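Side-chain contacts in imelysin-like protein (Psychrobacter arcticus, PDB 3PF0), which is of unknown function but belongs to the imelysin-like (peptidase family M75) proteins and may be a metallopeptidase: residues S236-M241 against D335-I340; N244-P249 against A270-K275. One frame throughout, in Å; residues are numbered along the deposited sequence. Where two conformers were deposited one is given.

Contact 1. Residues S236-M241 against D335-I340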
ATOM      1  N   SER A 236      -4.043  -7.579  -8.067  1.00 40.97           N
ATOM      2  CA  SER A 236      -2.600  -7.319  -8.041  0.50 40.55           C
ATOM      3  C   SER A 236      -2.118  -7.050  -6.616  1.00 43.72           C
ATOM      4  O   SER A 236      -1.010  -7.435  -6.270  1.00 43.73           O
ATOM      5  CB  SER A 236      -2.252  -6.137  -8.941  0.50 44.44           C
ATOM      6  OG  SER A 236      -0.857  -5.885  -8.968  0.50 54.20           O
ATOM      7  N   LEU A 237      -2.962  -6.388  -5.787  1.00 39.76           N
ATOM      8  CA  LEU A 237      -2.638  -6.061  -4.392  1.00 37.85           C
ATOM      9  C   LEU A 237      -2.329  -7.336  -3.588  1.00 42.00           C
ATOM     10  O   LEU A 237      -1.299  -7.394  -2.921  1.00 40.33           O
ATOM     11  CB  LEU A 237      -3.792  -5.266  -3.726  1.00 37.13           C
ATOM     12  CG  LEU A 237      -3.605  -4.876  -2.245  1.00 40.44           C
ATOM     13  CD1 LEU A 237      -2.537  -3.796  -2.076  1.00 39.15           C
ATOM     14  CD2 LEU A 237      -4.899  -4.395  -1.646  1.00 43.08           C
ATOM     15  N   VAL A 238      -3.208  -8.347  -3.669  1.00 40.09           N
ATOM     16  CA  VAL A 238      -3.064  -9.606  -2.934  1.00 40.53           C
ATOM     17  C   VAL A 238      -2.028 -10.529  -3.638  1.00 45.51           C
ATOM     18  O   VAL A 238      -1.328 -11.270  -2.940  1.00 44.80           O
ATOM     19  CB  VAL A 238      -4.446 -10.280  -2.667  1.00 45.35           C
ATOM     20  CG1 VAL A 238      -5.276 -10.415  -3.933  1.00 46.40           C
ATOM     21  CG2 VAL A 238      -4.326 -11.615  -1.926  1.00 45.66           C
ATOM     22  N   GLU A 239      -1.906 -10.465  -4.985  1.00 43.59           N
ATOM     23  CA  GLU A 239      -0.939 -11.296  -5.705  0.50 44.24           C
ATOM     24  C   GLU A 239       0.499 -10.867  -5.380  1.00 47.47           C
ATOM     25  O   GLU A 239       1.303 -11.724  -5.023  1.00 46.68           O
ATOM     26  CB  GLU A 239      -1.198 -11.286  -7.219  0.50 46.18           C
ATOM     27  CG  GLU A 239      -1.601 -12.656  -7.745  0.50 56.94           C
ATOM     28  CD  GLU A 239      -2.269 -12.731  -9.106  0.50 72.49           C
ATOM     29  OE1 GLU A 239      -2.241 -11.728  -9.857  0.50 43.28           O
ATOM     30  OE2 GLU A 239      -2.815 -13.811  -9.427  0.50 74.18           O
ATOM     31  N   THR A 240       0.811  -9.545  -5.454  1.00 43.83           N
ATOM     32  CA  THR A 240       2.151  -9.024  -5.143  1.00 42.97           C
ATOM     33  C   THR A 240       2.446  -9.179  -3.645  1.00 46.86           C
ATOM     34  O   THR A 240       3.598  -9.357  -3.274  1.00 46.92           O
ATOM     35  CB  THR A 240       2.335  -7.563  -5.603  1.00 48.22           C
ATOM     36  OG1 THR A 240       1.400  -6.718  -4.929  1.00 48.91           O
ATOM     37  CG2 THR A 240       2.229  -7.396  -7.119  1.00 44.44           C
HETATM   38  N   MSE A 241       1.408  -9.137  -2.800  1.00 42.88           N
HETATM   39  CA  MSE A 241       1.538  -9.333  -1.364  1.00 42.54           C
HETATM   40  C   MSE A 241       1.946 -10.784  -1.047  1.00 46.38           C
HETATM   41  O   MSE A 241       2.929 -10.978  -0.337  1.00 46.03           O
HETATM   42  CB  MSE A 241       0.231  -8.953  -0.663  1.00 45.08           C
HETATM   43  CG  MSE A 241       0.123  -9.422   0.766  1.00 53.20           C
HETATM   44 SE   MSE A 241      -1.206  -8.370   1.713  0.75 61.75          SE
HETATM   45  CE  MSE A 241      -2.843  -8.890   0.770  1.00 59.23           C
ATOM     46  N   ASP A 335      -1.125 -19.745   2.140  1.00 44.43           N
ATOM     47  CA  ASP A 335      -2.230 -20.586   1.661  1.00 46.18           C
ATOM     48  C   ASP A 335      -3.571 -19.829   1.704  1.00 51.52           C
ATOM     49  O   ASP A 335      -4.339 -19.912   0.743  1.00 51.96           O
ATOM     50  CB  ASP A 335      -2.305 -21.890   2.469  1.00 49.08           C
ATOM     51  CG  ASP A 335      -1.225 -22.917   2.132  1.00 62.43           C
ATOM     52  OD1 ASP A 335      -0.501 -22.721   1.125  1.00 63.45           O
ATOM     53  OD2 ASP A 335      -1.127 -23.935   2.857  1.00 69.68           O
ATOM     54  N   HIS A 336      -3.819 -19.048   2.786  1.00 47.52           N
ATOM     55  CA  HIS A 336      -5.020 -18.227   2.939  1.00 47.24           C
ATOM     56  C   HIS A 336      -5.050 -17.133   1.862  1.00 50.11           C
ATOM     57  O   HIS A 336      -6.109 -16.888   1.281  1.00 50.15           O
ATOM     58  CB  HIS A 336      -5.085 -17.599   4.346  1.00 47.76           C
ATOM     59  CG  HIS A 336      -5.751 -18.465   5.370  1.00 52.94           C
ATOM     60  ND1 HIS A 336      -5.079 -19.508   5.982  1.00 56.21           N
ATOM     61  CD2 HIS A 336      -7.009 -18.410   5.861  1.00 55.54           C
ATOM     62  CE1 HIS A 336      -5.948 -20.058   6.815  1.00 56.83           C
ATOM     63  NE2 HIS A 336      -7.121 -19.425   6.782  1.00 56.98           N
ATOM     64  N   LEU A 337      -3.883 -16.502   1.579  1.00 45.17           N
ATOM     65  CA  LEU A 337      -3.756 -15.438   0.567  1.00 43.97           C
ATOM     66  C   LEU A 337      -3.953 -15.994  -0.848  1.00 48.82           C
ATOM     67  O   LEU A 337      -4.543 -15.316  -1.698  1.00 48.53           O
ATOM     68  CB  LEU A 337      -2.399 -14.709   0.667  1.00 42.32           C
ATOM     69  CG  LEU A 337      -2.187 -13.811   1.889  1.00 45.44           C
ATOM     70  CD1 LEU A 337      -0.746 -13.357   1.990  1.00 44.07           C
ATOM     71  CD2 LEU A 337      -3.150 -12.607   1.898  1.00 44.80           C
ATOM     72  N   THR A 338      -3.482 -17.233  -1.079  1.00 45.98           N
ATOM     73  CA  THR A 338      -3.603 -17.959  -2.344  1.00 46.93           C
ATOM     74  C   THR A 338      -5.095 -18.297  -2.581  1.00 51.49           C
ATOM     75  O   THR A 338      -5.568 -18.217  -3.723  1.00 51.66           O
ATOM     76  CB  THR A 338      -2.681 -19.194  -2.326  1.00 54.01           C
ATOM     77  OG1 THR A 338      -1.335 -18.736  -2.183  1.00 51.13           O
ATOM     78  CG2 THR A 338      -2.784 -20.041  -3.595  1.00 53.73           C
ATOM     79  N   ASN A 339      -5.831 -18.633  -1.500  1.00 47.07           N
ATOM     80  CA  ASN A 339      -7.262 -18.919  -1.588  1.00 47.73           C
ATOM     81  C   ASN A 339      -8.060 -17.636  -1.944  1.00 50.11           C
ATOM     82  O   ASN A 339      -9.050 -17.730  -2.666  1.00 50.81           O
ATOM     83  CB  ASN A 339      -7.782 -19.551  -0.297  1.00 47.76           C
ATOM     84  CG  ASN A 339      -9.244 -19.918  -0.361  1.00 65.68           C
ATOM     85  OD1 ASN A 339      -9.688 -20.636  -1.264  1.00 61.86           O
ATOM     86  ND2 ASN A 339     -10.034 -19.394   0.569  1.00 54.07           N
ATOM     87  N   ILE A 340      -7.613 -16.452  -1.478  1.00 44.92           N
ATOM     88  CA  ILE A 340      -8.262 -15.171  -1.796  1.00 43.60           C
ATOM     89  C   ILE A 340      -8.046 -14.849  -3.296  1.00 47.83           C
ATOM     90  O   ILE A 340      -9.003 -14.475  -3.969  1.00 48.29           O
ATOM     91  CB  ILE A 340      -7.808 -14.010  -0.855  1.00 44.63           C
ATOM     92  CG1 ILE A 340      -8.348 -14.227   0.579  1.00 45.44           C
ATOM     93  CG2 ILE A 340      -8.244 -12.635  -1.402  1.00 43.84           C
ATOM     94  CD1 ILE A 340      -7.777 -13.317   1.651  1.00 51.07           C
TER

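Contact 2. Residues N244-P249 against A270-K275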
ATOM      1  N   ASN A 244       5.728 -11.266  -3.384  1.00 41.61           N
ATOM      2  CA  ASN A 244       6.855 -10.400  -3.032  1.00 40.36           C
ATOM      3  C   ASN A 244       6.998 -10.164  -1.550  1.00 44.12           C
ATOM      4  O   ASN A 244       8.128 -10.021  -1.096  1.00 43.99           O
ATOM      5  CB  ASN A 244       6.780  -9.044  -3.761  1.00 38.31           C
ATOM      6  CG  ASN A 244       6.798  -9.150  -5.266  1.00 58.54           C
ATOM      7  OD1 ASN A 244       7.299 -10.126  -5.853  1.00 55.38           O
ATOM      8  ND2 ASN A 244       6.267  -8.136  -5.930  1.00 46.90           N
ATOM      9  N   ALA A 245       5.890 -10.089  -0.800  1.00 40.19           N
ATOM     10  CA  ALA A 245       5.973  -9.818   0.631  1.00 39.86           C
ATOM     11  C   ALA A 245       5.970 -11.076   1.509  1.00 45.43           C
ATOM     12  O   ALA A 245       6.529 -11.018   2.604  1.00 46.02           O
ATOM     13  CB  ALA A 245       4.839  -8.892   1.054  1.00 39.92           C
ATOM     14  N   ILE A 246       5.367 -12.198   1.061  1.00 43.08           N
ATOM     15  CA  ILE A 246       5.258 -13.390   1.916  1.00 43.84           C
ATOM     16  C   ILE A 246       6.116 -14.572   1.418  1.00 49.57           C
ATOM     17  O   ILE A 246       7.043 -14.954   2.120  1.00 49.81           O
ATOM     18  CB  ILE A 246       3.760 -13.802   2.133  1.00 47.01           C
ATOM     19  CG1 ILE A 246       2.923 -12.655   2.779  1.00 46.14           C
ATOM     20  CG2 ILE A 246       3.605 -15.123   2.927  1.00 49.07           C
ATOM     21  CD1 ILE A 246       3.334 -12.179   4.224  1.00 50.07           C
ATOM     22  N   GLU A 247       5.787 -15.166   0.256  1.00 47.99           N
ATOM     23  CA  GLU A 247       6.462 -16.349  -0.283  1.00 49.41           C
ATOM     24  C   GLU A 247       7.970 -16.151  -0.445  1.00 53.27           C
ATOM     25  O   GLU A 247       8.736 -16.953   0.092  1.00 53.32           O
ATOM     26  CB  GLU A 247       5.843 -16.777  -1.625  1.00 51.31           C
ATOM     27  CG  GLU A 247       6.456 -18.030  -2.221  1.00 63.69           C
ATOM     28  CD  GLU A 247       5.872 -18.456  -3.551  1.00 90.59           C
ATOM     29  OE1 GLU A 247       5.819 -17.614  -4.477  1.00 89.47           O
ATOM     30  OE2 GLU A 247       5.487 -19.641  -3.675  1.00 84.80           O
ATOM     31  N   GLN A 248       8.384 -15.111  -1.190  1.00 48.86           N
ATOM     32  CA  GLN A 248       9.790 -14.853  -1.497  1.00 48.64           C
ATOM     33  C   GLN A 248      10.632 -14.478  -0.256  1.00 51.89           C
ATOM     34  O   GLN A 248      11.663 -15.119  -0.080  1.00 52.82           O
ATOM     35  CB  GLN A 248       9.939 -13.783  -2.593  1.00 49.14           C
ATOM     36  CG  GLN A 248       9.729 -14.322  -4.007  1.00 62.17           C
ATOM     37  CD  GLN A 248       9.354 -13.238  -4.993  1.00 86.38           C
ATOM     38  OE1 GLN A 248       9.871 -12.112  -4.966  1.00 81.47           O
ATOM     39  NE2 GLN A 248       8.447 -13.559  -5.903  1.00 82.27           N
ATOM     40  N   PRO A 249      10.278 -13.493   0.614  1.00 46.44           N
ATOM     41  CA  PRO A 249      11.178 -13.160   1.735  1.00 46.08           C
ATOM     42  C   PRO A 249      11.290 -14.232   2.816  1.00 50.75           C
ATOM     43  O   PRO A 249      12.310 -14.280   3.507  1.00 50.13           O
ATOM     44  CB  PRO A 249      10.559 -11.897   2.327  1.00 46.47           C
ATOM     45  CG  PRO A 249       9.650 -11.387   1.294  1.00 50.37           C
ATOM     46  CD  PRO A 249       9.125 -12.576   0.593  1.00 46.82           C
ATOM     47  N   ALA A 270       1.629  -5.287  10.703  1.00 36.81           N
ATOM     48  CA  ALA A 270       0.864  -4.050  10.547  1.00 36.52           C
ATOM     49  C   ALA A 270       0.662  -3.673   9.068  1.00 39.47           C
ATOM     50  O   ALA A 270      -0.401  -3.162   8.721  1.00 37.50           O
ATOM     51  CB  ALA A 270       1.550  -2.910  11.284  1.00 36.91           C
ATOM     52  N   ILE A 271       1.666  -3.936   8.202  1.00 37.20           N
ATOM     53  CA  ILE A 271       1.578  -3.632   6.767  1.00 36.57           C
ATOM     54  C   ILE A 271       0.602  -4.610   6.081  1.00 41.05           C
ATOM     55  O   ILE A 271      -0.275  -4.159   5.349  1.00 40.77           O
ATOM     56  CB  ILE A 271       2.979  -3.605   6.077  1.00 39.03           C
ATOM     57  CG1 ILE A 271       3.971  -2.662   6.819  1.00 38.58           C
ATOM     58  CG2 ILE A 271       2.870  -3.225   4.591  1.00 38.85           C
ATOM     59  CD1 ILE A 271       3.462  -1.160   7.056  1.00 41.41           C
ATOM     60  N   ILE A 272       0.722  -5.929   6.358  1.00 37.87           N
ATOM     61  CA  ILE A 272      -0.151  -6.958   5.768  1.00 37.55           C
ATOM     62  C   ILE A 272      -1.616  -6.738   6.217  1.00 40.73           C
ATOM     63  O   ILE A 272      -2.522  -6.846   5.397  1.00 40.53           O
ATOM     64  CB  ILE A 272       0.371  -8.397   6.071  1.00 40.44           C
ATOM     65  CG1 ILE A 272       1.825  -8.604   5.543  1.00 40.43           C
ATOM     66  CG2 ILE A 272      -0.572  -9.489   5.533  1.00 41.45           C
ATOM     67  CD1 ILE A 272       2.111  -8.284   4.020  1.00 45.46           C
ATOM     68  N   ASN A 273      -1.824  -6.385   7.499  1.00 36.90           N
ATOM     69  CA  ASN A 273      -3.127  -6.099   8.097  1.00 36.49           C
ATOM     70  C   ASN A 273      -3.804  -4.897   7.418  1.00 38.46           C
ATOM     71  O   ASN A 273      -4.987  -4.978   7.078  1.00 39.40           O
ATOM     72  CB  ASN A 273      -2.954  -5.844   9.594  1.00 40.87           C
ATOM     73  CG  ASN A 273      -4.225  -5.822  10.391  1.00 67.60           C
ATOM     74  OD1 ASN A 273      -4.969  -6.809  10.462  1.00 65.34           O
ATOM     75  ND2 ASN A 273      -4.463  -4.708  11.059  1.00 57.52           N
ATOM     76  N   ALA A 274      -3.057  -3.805   7.186  1.00 32.12           N
ATOM     77  CA  ALA A 274      -3.581  -2.605   6.523  1.00 31.48           C
ATOM     78  C   ALA A 274      -4.062  -2.940   5.104  1.00 36.19           C
ATOM     79  O   ALA A 274      -5.148  -2.512   4.714  1.00 36.61           O
ATOM     80  CB  ALA A 274      -2.516  -1.515   6.480  1.00 31.45           C
ATOM     81  N   LYS A 275      -3.293  -3.774   4.369  1.00 32.78           N
ATOM     82  CA  LYS A 275      -3.647  -4.200   3.015  1.00 32.72           C
ATOM     83  C   LYS A 275      -4.880  -5.099   3.041  1.00 38.16           C
ATOM     84  O   LYS A 275      -5.786  -4.892   2.232  1.00 38.32           O
ATOM     85  CB  LYS A 275      -2.470  -4.906   2.326  1.00 35.13           C
ATOM     86  CG  LYS A 275      -1.306  -3.967   2.045  1.00 42.62           C
ATOM     87  CD  LYS A 275      -0.258  -4.598   1.149  1.00 41.10           C
ATOM     88  CE  LYS A 275       0.685  -3.530   0.672  1.00 38.69           C
ATOM     89  NZ  LYS A 275       1.135  -3.782  -0.714  1.00 42.35           N
TER

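Contact 1. Residues S236-M241 against D335-I340
With chi1 at 51°, Val-238 turns CG2 away from its own N and across to the helix of Leu-337 and Ile-340, while Met-241, a selenomethionine, runs out extended and then bends at its last torsion (chi3 66°) to bring CE onto Leu-337. The two segments belong to helices 225-250 and 327-351, which run antiparallel in the all-helical imelysin-like fold. Their local axes approach to 9.5 Å at an angle of 151° between N-to-C directions. Val-238 and Leu-337 face each other at the closest backbone approach, with CA atoms 6.8 Å apart.

The meeting is wholly apolar on the side-chain level, and all four residues that touch are buried. Val-238 CG2 does most of the work on its helix. It rests near the backbone carbonyl of Leu-337, 3.7 Å from the O atom, and it also meets the branch methyl of Ile-340, with 4.1 Å between Val-238 CG2 and Ile-340 CG2. Met-241 and Leu-337 come in at about a right angle, so a methyl end meets a methyl branch instead of two chains lying alongside. One turn of helix separates Val-238 from Met-241, and both reach the same Leu-337 branch.

Other helices close the edges of the contact. Helix 268-283 receives Met-241 on Ile-272 and Ile-340 on Leu-279, and Ile-340 also touches Thr-311 of helix 298-316. At the more exposed margin Glu-239 OE2 forms a salt bridge with Lys-345 NZ, a polar tie between the same two helices. At the centre, Leu-337 CD2 lies 3.9 Å from Met-241 CE and 4.1 Å from Val-238 CG2.

Contact 2. Residues N244-P249 against A270-K275
In the pi-type turn at 244-247 of helix 225-250, the consecutive residues Ala-245 and Ile-246 share one partner, Ile-272, in the N-terminal half of helix 268-283; the turn leads into a kink where Pro-249 has no N-H to give to the turn before. The terminal methyl of Ile-272 is the meeting point: Ile-272 CD1 lies 4.1 Å from Ala-245 CB and also 4.1 Å from Ile-246 CD1. It touches both methyls, while Ala-245 CB and Ile-246 CD1 stay 4.8 Å apart.

The two isoleucines share the same bent form, with chi2 about -60° in each, and differ in how they set out from the backbone. Ile-272 is directed at the opposing helix from its first bond. Ile-246 starts off at a slant to the contact and gets there by the end of its longer branch, its CD1 lying against CG1 as well as CD1 of Ile-272. On the alanine side Ile-272 CD1 stops at Ala-245 CB, and the helices stay well apart, with 8.5 Å between the CA atoms of Ala-245 and Ile-272. The touch is light, burying 95 Å² in all, and purely apolar.

Around this cluster, Ile-246 also packs on Leu-333 and Tyr-334 of helix 327-351, and Ala-245 on Tyr-132 from a loop. Helix 268-283 in turn has helix 92-112 against it, with Ala-270 on Leu-103 and Gln-107 and Ile-271 on Ala-106, so it lies between helices 92-112 and 225-250 in a chain without strands.

Overall arrangement
Contacts 1 and 2 use successive turns of helix 225-250, and their centres are 9 Å apart. Along the chain, contact 2 is nested inside the loop that contact 1 closes. They merge into one apolar core among helices 225-250, 268-283 and 327-351: Leu-337 CD1 of contact 1 lies 3.8 Å from Ile-246 CG1 of contact 2, and Met-241 SE packs 3.7 Å from Lys-275 CB. Lys-275 NZ forms a salt bridge with Glu-113 OE1 and also lies 3.9 Å from Leu-237 CD1. Both contacts are helix packing in the interior of the chain, within the imelysin family region.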